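Local coordinates for ABC-type amino acid transport system, periplasmic component (Caldanaerobacter subterraneus subsp. tengcongensis MB4, PDB 4YMX), which binds arginine in the cleft between its two lobes, probably to deliver it to the membrane part of an ABC amino acid transporter, at residues A[45-50]-A[194-199]; A[148-153]-A[188-193]. One frame throughout, in Å; residues are numbered along the deposited sequence.

Interaction 1 (A[45-50]-A[194-199]). With ARG (arginine), chain C.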
ATOM      1  N   ALA A  45      -5.411   3.525   5.462  1.00  5.30           N
ATOM      2  CA  ALA A  45      -5.897   2.215   5.909  1.00  4.25           C
ATOM      3  C   ALA A  45      -7.030   1.664   5.036  1.00  6.00           C
ATOM      4  O   ALA A  45      -8.123   1.316   5.515  1.00  5.50           O
ATOM      5  CB  ALA A  45      -6.306   2.260   7.390  1.00  5.02           C
ATOM      6  N   ASP A  46      -6.724   1.569   3.748  1.00  4.27           N
ATOM      7  CA  ASP A  46      -7.607   1.034   2.733  1.00  4.81           C
ATOM      8  C   ASP A  46      -6.905  -0.098   1.996  1.00  4.88           C
ATOM      9  O   ASP A  46      -7.234  -0.401   0.853  1.00  5.76           O
ATOM     10  CB  ASP A  46      -7.939   2.144   1.733  1.00  6.46           C
ATOM     11  CG  ASP A  46      -6.691   2.743   1.063  1.00  5.87           C
ATOM     12  OD1 ASP A  46      -5.547   2.487   1.510  1.00  7.13           O
ATOM     13  OD2 ASP A  46      -6.864   3.487   0.084  1.00  6.44           O
ATOM     14  N   PHE A  47      -5.933  -0.723   2.654  1.00  5.36           N
ATOM     15  CA  PHE A  47      -4.929  -1.528   1.968  1.00  3.80           C
ATOM     16  C   PHE A  47      -4.657  -2.827   2.722  1.00  3.58           C
ATOM     17  O   PHE A  47      -3.516  -3.090   3.129  1.00  6.43           O
ATOM     18  CB  PHE A  47      -3.644  -0.692   1.869  1.00  5.69           C
ATOM     19  CG  PHE A  47      -2.808  -0.935   0.626  1.00  4.57           C
ATOM     20  CD1 PHE A  47      -1.491  -1.360   0.741  1.00  4.55           C
ATOM     21  CD2 PHE A  47      -3.321  -0.703  -0.640  1.00  4.35           C
ATOM     22  CE1 PHE A  47      -0.689  -1.536  -0.386  1.00  3.26           C
ATOM     23  CE2 PHE A  47      -2.534  -0.879  -1.769  1.00  4.10           C
ATOM     24  CZ  PHE A  47      -1.222  -1.313  -1.646  1.00  5.33           C
ATOM     25  N   PRO A  48      -5.704  -3.650   2.928  1.00  4.69           N
ATOM     26  CA  PRO A  48      -5.497  -4.939   3.595  1.00  4.63           C
ATOM     27  C   PRO A  48      -4.602  -5.829   2.735  1.00  5.90           C
ATOM     28  O   PRO A  48      -4.745  -5.815   1.516  1.00  6.41           O
ATOM     29  CB  PRO A  48      -6.917  -5.523   3.653  1.00  4.68           C
ATOM     30  CG  PRO A  48      -7.636  -4.873   2.484  1.00  4.74           C
ATOM     31  CD  PRO A  48      -7.099  -3.489   2.459  1.00  5.26           C
ATOM     32  N   PRO A  49      -3.715  -6.627   3.345  1.00  4.82           N
ATOM     33  CA  PRO A  49      -3.503  -6.848   4.778  1.00  5.05           C
ATOM     34  C   PRO A  49      -2.431  -5.964   5.417  1.00  5.21           C
ATOM     35  O   PRO A  49      -2.010  -6.261   6.543  1.00  6.36           O
ATOM     36  CB  PRO A  49      -3.041  -8.304   4.818  1.00  6.59           C
ATOM     37  CG  PRO A  49      -2.233  -8.424   3.565  1.00 10.60           C
ATOM     38  CD  PRO A  49      -2.986  -7.621   2.532  1.00  5.74           C
ATOM     39  N   PHE A  50      -2.013  -4.901   4.736  1.00  4.41           N
ATOM     40  CA  PHE A  50      -0.991  -4.003   5.279  1.00  4.64           C
ATOM     41  C   PHE A  50      -1.545  -3.074   6.335  1.00  4.29           C
ATOM     42  O   PHE A  50      -0.973  -2.928   7.416  1.00  4.93           O
ATOM     43  CB  PHE A  50      -0.332  -3.201   4.153  1.00  5.10           C
ATOM     44  CG  PHE A  50       0.426  -4.056   3.188  1.00  4.46           C
ATOM     45  CD1 PHE A  50       1.768  -4.341   3.396  1.00  7.07           C
ATOM     46  CD2 PHE A  50      -0.214  -4.626   2.091  1.00  5.30           C
ATOM     47  CE1 PHE A  50       2.468  -5.162   2.520  1.00  7.47           C
ATOM     48  CE2 PHE A  50       0.486  -5.448   1.209  1.00  9.00           C
ATOM     49  CZ  PHE A  50       1.824  -5.713   1.427  1.00 11.34           C
ATOM     50  N   ASP A 194      -1.015  -7.047  -5.908  1.00  4.93           N
ATOM     51  CA  ASP A 194      -1.534  -8.411  -5.876  1.00  5.99           C
ATOM     52  C   ASP A 194      -2.103  -8.810  -4.519  1.00  4.32           C
ATOM     53  O   ASP A 194      -3.225  -9.294  -4.417  1.00  6.18           O
ATOM     54  CB  ASP A 194      -0.401  -9.376  -6.257  1.00  5.31           C
ATOM     55  CG  ASP A 194      -0.857 -10.824  -6.353  1.00  6.30           C
ATOM     56  OD1 ASP A 194      -2.029 -11.070  -6.693  1.00  7.99           O
ATOM     57  OD2 ASP A 194      -0.018 -11.719  -6.098  1.00 11.02           O
ATOM     58  N   THR A 195      -1.330  -8.608  -3.459  0.62  3.90           N
ATOM     59  CA  THR A 195      -1.778  -9.057  -2.142  0.62  5.60           C
ATOM     60  C   THR A 195      -3.020  -8.308  -1.682  0.62  5.86           C
ATOM     61  O   THR A 195      -3.880  -8.867  -1.002  0.62  5.94           O
ATOM     62  CB  THR A 195      -0.681  -8.933  -1.087  0.62  7.45           C
ATOM     63  OG1 THR A 195      -0.223  -7.580  -1.031  0.62  8.92           O
ATOM     64  CG2 THR A 195       0.473  -9.867  -1.420  0.62  8.68           C
ATOM     65  N   VAL A 196      -3.107  -7.037  -2.050  1.00  3.28           N
ATOM     66  CA  VAL A 196      -4.285  -6.250  -1.714  1.00  4.10           C
ATOM     67  C   VAL A 196      -5.509  -6.672  -2.539  1.00  4.11           C
ATOM     68  O   VAL A 196      -6.615  -6.790  -1.995  1.00  5.12           O
ATOM     69  CB  VAL A 196      -3.987  -4.747  -1.855  1.00  4.58           C
ATOM     70  CG1 VAL A 196      -5.231  -3.925  -1.588  1.00  4.27           C
ATOM     71  CG2 VAL A 196      -2.893  -4.347  -0.865  1.00  4.42           C
ATOM     72  N   ALA A 197      -5.312  -6.904  -3.834  1.00  3.39           N
ATOM     73  CA  ALA A 197      -6.386  -7.449  -4.662  1.00  4.87           C
ATOM     74  C   ALA A 197      -6.927  -8.756  -4.076  1.00  5.53           C
ATOM     75  O   ALA A 197      -8.142  -8.969  -4.033  1.00  6.04           O
ATOM     76  CB  ALA A 197      -5.913  -7.658  -6.092  1.00  5.23           C
ATOM     77  N   LYS A 198      -6.035  -9.637  -3.630  1.00  5.48           N
ATOM     78  CA  LYS A 198      -6.487 -10.903  -3.057  1.00  5.47           C
ATOM     79  C   LYS A 198      -7.366 -10.669  -1.828  1.00  6.94           C
ATOM     80  O   LYS A 198      -8.387 -11.331  -1.639  1.00  8.30           O
ATOM     81  CB  LYS A 198      -5.302 -11.813  -2.721  1.00  5.47           C
ATOM     82  CG  LYS A 198      -4.516 -12.297  -3.929  1.00  7.50           C
ATOM     83  CD  LYS A 198      -3.449 -13.284  -3.478  1.00 12.08           C
ATOM     84  CE  LYS A 198      -2.652 -13.830  -4.643  1.00 20.57           C
ATOM     85  NZ  LYS A 198      -1.557 -14.733  -4.164  1.00 26.47           N
ATOM     86  N   ALA A 199      -6.987  -9.703  -1.000  1.00  6.24           N
ATOM     87  CA  ALA A 199      -7.772  -9.399   0.187  1.00  5.88           C
ATOM     88  C   ALA A 199      -9.172  -8.904  -0.176  1.00  7.06           C
ATOM     89  O   ALA A 199     -10.169  -9.383   0.373  1.00  7.99           O
ATOM     90  CB  ALA A 199      -7.049  -8.382   1.045  1.00  6.50           C
TER
HETATM   91  N   ARG C 301       2.873   0.526  -3.389  1.00  6.13           N
HETATM   92  CA  ARG C 301       2.119   1.603  -4.083  1.00  5.86           C
HETATM   93  C   ARG C 301       2.830   2.937  -3.935  1.00 10.50           C
HETATM   94  O   ARG C 301       3.802   3.051  -3.191  1.00  8.21           O
HETATM   95  CB  ARG C 301       0.700   1.704  -3.523  1.00  6.19           C
HETATM   96  CG  ARG C 301       0.641   1.892  -2.020  1.00  4.93           C
HETATM   97  CD  ARG C 301      -0.758   2.260  -1.555  1.00  3.73           C
HETATM   98  NE  ARG C 301      -0.886   2.117  -0.112  1.00  3.96           N
HETATM   99  CZ  ARG C 301      -1.996   2.364   0.573  1.00  5.34           C
HETATM  100  NH1 ARG C 301      -3.092   2.779  -0.040  1.00  4.97           N
HETATM  101  NH2 ARG C 301      -2.000   2.201   1.882  1.00  4.71           N
HETATM  102  OXT ARG C 301       2.443   3.922  -4.561  1.00  7.58           O
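At chi1 177° the branches of Val196 are placed so that CG2 lies beside the backbone N and points straight onto the Phe47 ring. Val196 CG2 sits 3.4 Å from the centroid of the Phe47 ring, only 4° off the normal, a clean CH-pi contact over the face. This is the cleft of a type II periplasmic binding protein, with 45-50 belonging to one lobe and the helix beginning at 194 to the other, so the contact spans the closed cleft. Over the opposite face of the same ring lies the bound arginine: its NE is 3.4 Å above the Phe47 ring plane, over the centre, and its guanidinium plane runs nearly parallel to the ring. Phe47 is therefore clasped between ligand and helix, which should fix its rotation. At the end of the guanidinium, NH1 donates to Asp46 OD1 at 2.9 Å, a charged pairing that suits a basic side chain. Asp46 OD2 accepts from Val175 N, a second tie to the far lobe, and Asp46 O is hydrogen-bonded to Tyr200 OH.

Beyond Phe47 the chain doubles back in a type VI turn built on the cis peptide before Pro49, closed by Phe50 N to Phe47 O at 2.8 Å. The turn presents Pro48 O to the helix. This oxygen is buried without a conventional hydrogen-bond partner; Val196 CA approaches Pro48 O to 3.3 Å in a CA-H...O contact with 154° at the hydrogen, a modest compensation. Phe50 offers its ring edge to the valine, CD2 lying 4.0 Å from Val196 CG2, while its ring also meets Phe258. One helical turn past Val196, the Pro48 ring packs on the helix, CG 3.8 Å from Ala199 CB.

Interaction 2 (A[148-153]-A[188-193]); sequences TIAVQI and DAIVVE. With ARG (arginine), chain C.
The Asp188 carboxylate meets Thr148 at the OD2 oxygen, where the anti lone pair accepts Thr148 N at 2.8 Å in a bond of 168°, and water 1 also donates to OD2 while bonding Thr148 OG1. The neighbouring carbonyl group, Thr148 O, takes Asp188 N from somewhat out of its plane and a weak second bond from Ala189 N. Replacing Asp188 with an alanine would probably leave Thr148 N without its acceptor and take from water 1 the oxygen it donates to. These are neighbouring parallel strands in the second-lobe sheet of a type II binding protein, and their C-terminal ends carry Gln152 and Glu193 to the arginine pocket. Ala150 N reaches Ala189 O at 2.9 Å, and Val191 N meets Ala150 O at 3.2 Å. The strand axes diverge by 30°, and water 2 bridges Val191 O to Gln152 N. Gln152 OE1 accepts NH1 of the bound arginine at 2.9 Å and Glu193 OE1 its amino N at 2.8 Å. Gln152 CG is anti to the backbone N (chi1 179°), and the extended chain carries the amide to the guanidinium; NE2 is held by Asn173 O. Ile149 CG2 packs on Val191 CG2 at 3.7 Å, on the side facing helix 156-161, while Ile190 turns to helix 175-183; strands 168-172 and 128-133 flank the pair in the sheet.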
ATOM      1  N   THR A 148     -11.185   2.462 -19.340  1.00  7.85           N
ATOM      2  CA  THR A 148     -11.267   3.273 -18.131  1.00  5.94           C
ATOM      3  C   THR A 148     -10.673   2.453 -16.996  1.00  5.72           C
ATOM      4  O   THR A 148     -11.168   1.373 -16.666  1.00  6.61           O
ATOM      5  CB  THR A 148     -12.717   3.676 -17.830  1.00  8.93           C
ATOM      6  OG1 THR A 148     -13.218   4.455 -18.927  1.00 11.13           O
ATOM      7  CG2 THR A 148     -12.810   4.514 -16.544  1.00  7.37           C
ATOM      8  N   ILE A 149      -9.584   2.958 -16.428  1.00  4.69           N
ATOM      9  CA  ILE A 149      -8.819   2.211 -15.434  1.00  5.46           C
ATOM     10  C   ILE A 149      -8.797   2.972 -14.115  1.00  6.77           C
ATOM     11  O   ILE A 149      -8.328   4.114 -14.058  1.00  6.91           O
ATOM     12  CB  ILE A 149      -7.379   1.989 -15.919  1.00  7.49           C
ATOM     13  CG1 ILE A 149      -7.386   1.366 -17.320  1.00 10.08           C
ATOM     14  CG2 ILE A 149      -6.602   1.134 -14.911  1.00  8.10           C
ATOM     15  CD1 ILE A 149      -7.993  -0.007 -17.388  1.00 14.60           C
ATOM     16  N   ALA A 150      -9.315   2.346 -13.052  1.00  3.85           N
ATOM     17  CA  ALA A 150      -9.321   2.975 -11.733  1.00  5.70           C
ATOM     18  C   ALA A 150      -7.979   2.762 -11.048  1.00  5.28           C
ATOM     19  O   ALA A 150      -7.438   1.649 -11.041  1.00  6.07           O
ATOM     20  CB  ALA A 150     -10.448   2.435 -10.873  1.00  4.88           C
ATOM     21  N   VAL A 151      -7.433   3.846 -10.490  1.00  5.49           N
ATOM     22  CA  VAL A 151      -6.158   3.820  -9.781  1.00  3.62           C
ATOM     23  C   VAL A 151      -6.184   4.775  -8.602  1.00  5.09           C
ATOM     24  O   VAL A 151      -6.967   5.734  -8.582  1.00  4.65           O
ATOM     25  CB  VAL A 151      -4.971   4.230 -10.686  1.00  6.07           C
ATOM     26  CG1 VAL A 151      -4.754   3.197 -11.791  1.00  8.78           C
ATOM     27  CG2 VAL A 151      -5.181   5.616 -11.272  1.00  6.70           C
ATOM     28  N   GLN A 152      -5.292   4.537  -7.647  1.00  4.86           N
ATOM     29  CA  GLN A 152      -5.173   5.397  -6.484  1.00  4.55           C
ATOM     30  C   GLN A 152      -4.224   6.555  -6.779  1.00  4.55           C
ATOM     31  O   GLN A 152      -3.101   6.363  -7.257  1.00  6.48           O
ATOM     32  CB  GLN A 152      -4.703   4.601  -5.259  1.00  3.75           C
ATOM     33  CG  GLN A 152      -4.535   5.448  -4.012  1.00  5.22           C
ATOM     34  CD  GLN A 152      -4.415   4.606  -2.765  1.00  4.54           C
ATOM     35  OE1 GLN A 152      -3.666   3.623  -2.724  1.00  4.57           O
ATOM     36  NE2 GLN A 152      -5.186   4.960  -1.747  1.00  5.10           N
ATOM     37  N   ILE A 153      -4.698   7.764  -6.511  1.00  4.93           N
ATOM     38  CA  ILE A 153      -3.892   8.961  -6.725  1.00  5.44           C
ATOM     39  C   ILE A 153      -2.576   8.901  -5.959  1.00  5.82           C
ATOM     40  O   ILE A 153      -2.553   8.599  -4.764  1.00  4.84           O
ATOM     41  CB  ILE A 153      -4.651  10.207  -6.294  1.00  7.71           C
ATOM     42  CG1 ILE A 153      -5.885  10.381  -7.170  1.00  7.34           C
ATOM     43  CG2 ILE A 153      -3.772  11.449  -6.407  1.00  6.67           C
ATOM     44  CD1 ILE A 153      -6.925  11.256  -6.529  1.00  9.33           C
ATOM     45  N   ASP A 188     -13.346  -0.234 -16.204  1.00  5.92           N
ATOM     46  CA  ASP A 188     -13.173  -1.508 -16.877  1.00  5.99           C
ATOM     47  C   ASP A 188     -12.184  -2.378 -16.129  1.00  4.67           C
ATOM     48  O   ASP A 188     -12.208  -3.605 -16.249  1.00  7.91           O
ATOM     49  CB  ASP A 188     -12.654  -1.278 -18.302  1.00  5.35           C
ATOM     50  CG  ASP A 188     -13.623  -0.489 -19.155  1.00  8.90           C
ATOM     51  OD1 ASP A 188     -14.774  -0.941 -19.319  1.00 15.23           O
ATOM     52  OD2 ASP A 188     -13.239   0.582 -19.656  1.00  9.94           O
ATOM     53  N   ALA A 189     -11.307  -1.748 -15.351  1.00  4.85           N
ATOM     54  CA  ALA A 189     -10.279  -2.491 -14.639  1.00  4.12           C
ATOM     55  C   ALA A 189      -9.702  -1.635 -13.529  1.00  4.59           C
ATOM     56  O   ALA A 189      -9.872  -0.415 -13.526  1.00  5.90           O
ATOM     57  CB  ALA A 189      -9.168  -2.909 -15.601  1.00  6.35           C
ATOM     58  N   ILE A 190      -9.048  -2.290 -12.576  1.00  4.56           N
ATOM     59  CA  ILE A 190      -8.298  -1.621 -11.521  1.00  3.77           C
ATOM     60  C   ILE A 190      -6.834  -2.045 -11.631  1.00  5.40           C
ATOM     61  O   ILE A 190      -6.550  -3.198 -11.940  1.00  4.83           O
ATOM     62  CB  ILE A 190      -8.793  -2.067 -10.135  1.00  4.55           C
ATOM     63  CG1 ILE A 190     -10.286  -1.797  -9.958  1.00  5.04           C
ATOM     64  CG2 ILE A 190      -7.986  -1.404  -9.020  1.00  7.11           C
ATOM     65  CD1 ILE A 190     -10.866  -2.482  -8.717  1.00  6.30           C
ATOM     66  N   VAL A 191      -5.901  -1.136 -11.364  1.00  4.31           N
ATOM     67  CA  VAL A 191      -4.510  -1.540 -11.166  1.00  4.17           C
ATOM     68  C   VAL A 191      -4.158  -1.358  -9.701  1.00  4.73           C
ATOM     69  O   VAL A 191      -4.340  -0.274  -9.144  1.00  4.94           O
ATOM     70  CB  VAL A 191      -3.526  -0.724 -12.039  1.00  5.47           C
ATOM     71  CG1 VAL A 191      -2.085  -1.121 -11.731  1.00  5.69           C
ATOM     72  CG2 VAL A 191      -3.828  -0.940 -13.518  1.00  7.29           C
ATOM     73  N   VAL A 192      -3.672  -2.424  -9.072  1.00  4.11           N
ATOM     74  CA  VAL A 192      -3.439  -2.434  -7.629  1.00  4.40           C
ATOM     75  C   VAL A 192      -2.516  -3.597  -7.308  1.00  5.16           C
ATOM     76  O   VAL A 192      -2.347  -4.486  -8.135  1.00  5.39           O
ATOM     77  CB  VAL A 192      -4.792  -2.531  -6.858  1.00  4.58           C
ATOM     78  CG1 VAL A 192      -5.413  -3.914  -7.014  1.00  6.83           C
ATOM     79  CG2 VAL A 192      -4.631  -2.167  -5.381  1.00  7.38           C
ATOM     80  N   GLU A 193      -1.894  -3.582  -6.132  1.00  4.32           N
ATOM     81  CA  GLU A 193      -0.987  -4.654  -5.758  1.00  5.83           C
ATOM     82  C   GLU A 193      -1.711  -5.974  -5.552  1.00  5.35           C
ATOM     83  O   GLU A 193      -2.853  -6.012  -5.074  1.00  5.72           O
ATOM     84  CB  GLU A 193      -0.173  -4.274  -4.520  1.00 14.50           C
ATOM     85  CG  GLU A 193       1.157  -3.654  -4.864  1.00 27.19           C
ATOM     86  CD  GLU A 193       1.447  -2.423  -4.049  1.00 15.59           C
ATOM     87  OE1 GLU A 193       1.059  -1.322  -4.476  1.00 22.94           O
ATOM     88  OE2 GLU A 193       2.076  -2.563  -2.984  1.00 18.47           O
TER
HETATM   89  N   ARG C 301       2.873   0.526  -3.389  1.00  6.13           N
HETATM   90  CA  ARG C 301       2.119   1.603  -4.083  1.00  5.86           C
HETATM   91  C   ARG C 301       2.830   2.937  -3.935  1.00 10.50           C
HETATM   92  O   ARG C 301       3.802   3.051  -3.191  1.00  8.21           O
HETATM   93  CB  ARG C 301       0.700   1.704  -3.523  1.00  6.19           C
HETATM   94  CG  ARG C 301       0.641   1.892  -2.020  1.00  4.93           C
HETATM   95  CD  ARG C 301      -0.758   2.260  -1.555  1.00  3.73           C
HETATM   96  NE  ARG C 301      -0.886   2.117  -0.112  1.00  3.96           N
HETATM   97  CZ  ARG C 301      -1.996   2.364   0.573  1.00  5.34           C
HETATM   98  NH1 ARG C 301      -3.092   2.779  -0.040  1.00  4.97           N
HETATM   99  NH2 ARG C 301      -2.000   2.201   1.882  1.00  4.71           N
HETATM  100  OXT ARG C 301       2.443   3.922  -4.561  1.00  7.58           O
HETATM  101  O   HOH W   1     -14.496   2.604 -20.765  1.00 24.22           O
HETATM  102  O   HOH W   2      -4.807   1.574  -7.154  1.00  5.48           O

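From the N terminus, strand 38-43 of the first lobe leads into 45-50, the first half of interaction 1. The chain completes much of that lobe, crosses over, and enters the second-lobe sheet through 128-133. Strand 148-152 then opens a shorter loop through 168-172 and helix 175-183, which interaction 2 closes at 188-193. That loop lies wholly within the longer one, which is closed immediately afterwards because strand 189-193 runs directly into helix 194-201. Interaction 2 thus pairs two neighbouring parallel strands within the second-lobe sheet, whereas interaction 1 joins that lobe to the first. Both touch the same arginine, and Phe47 packs against Glu193 where they meet.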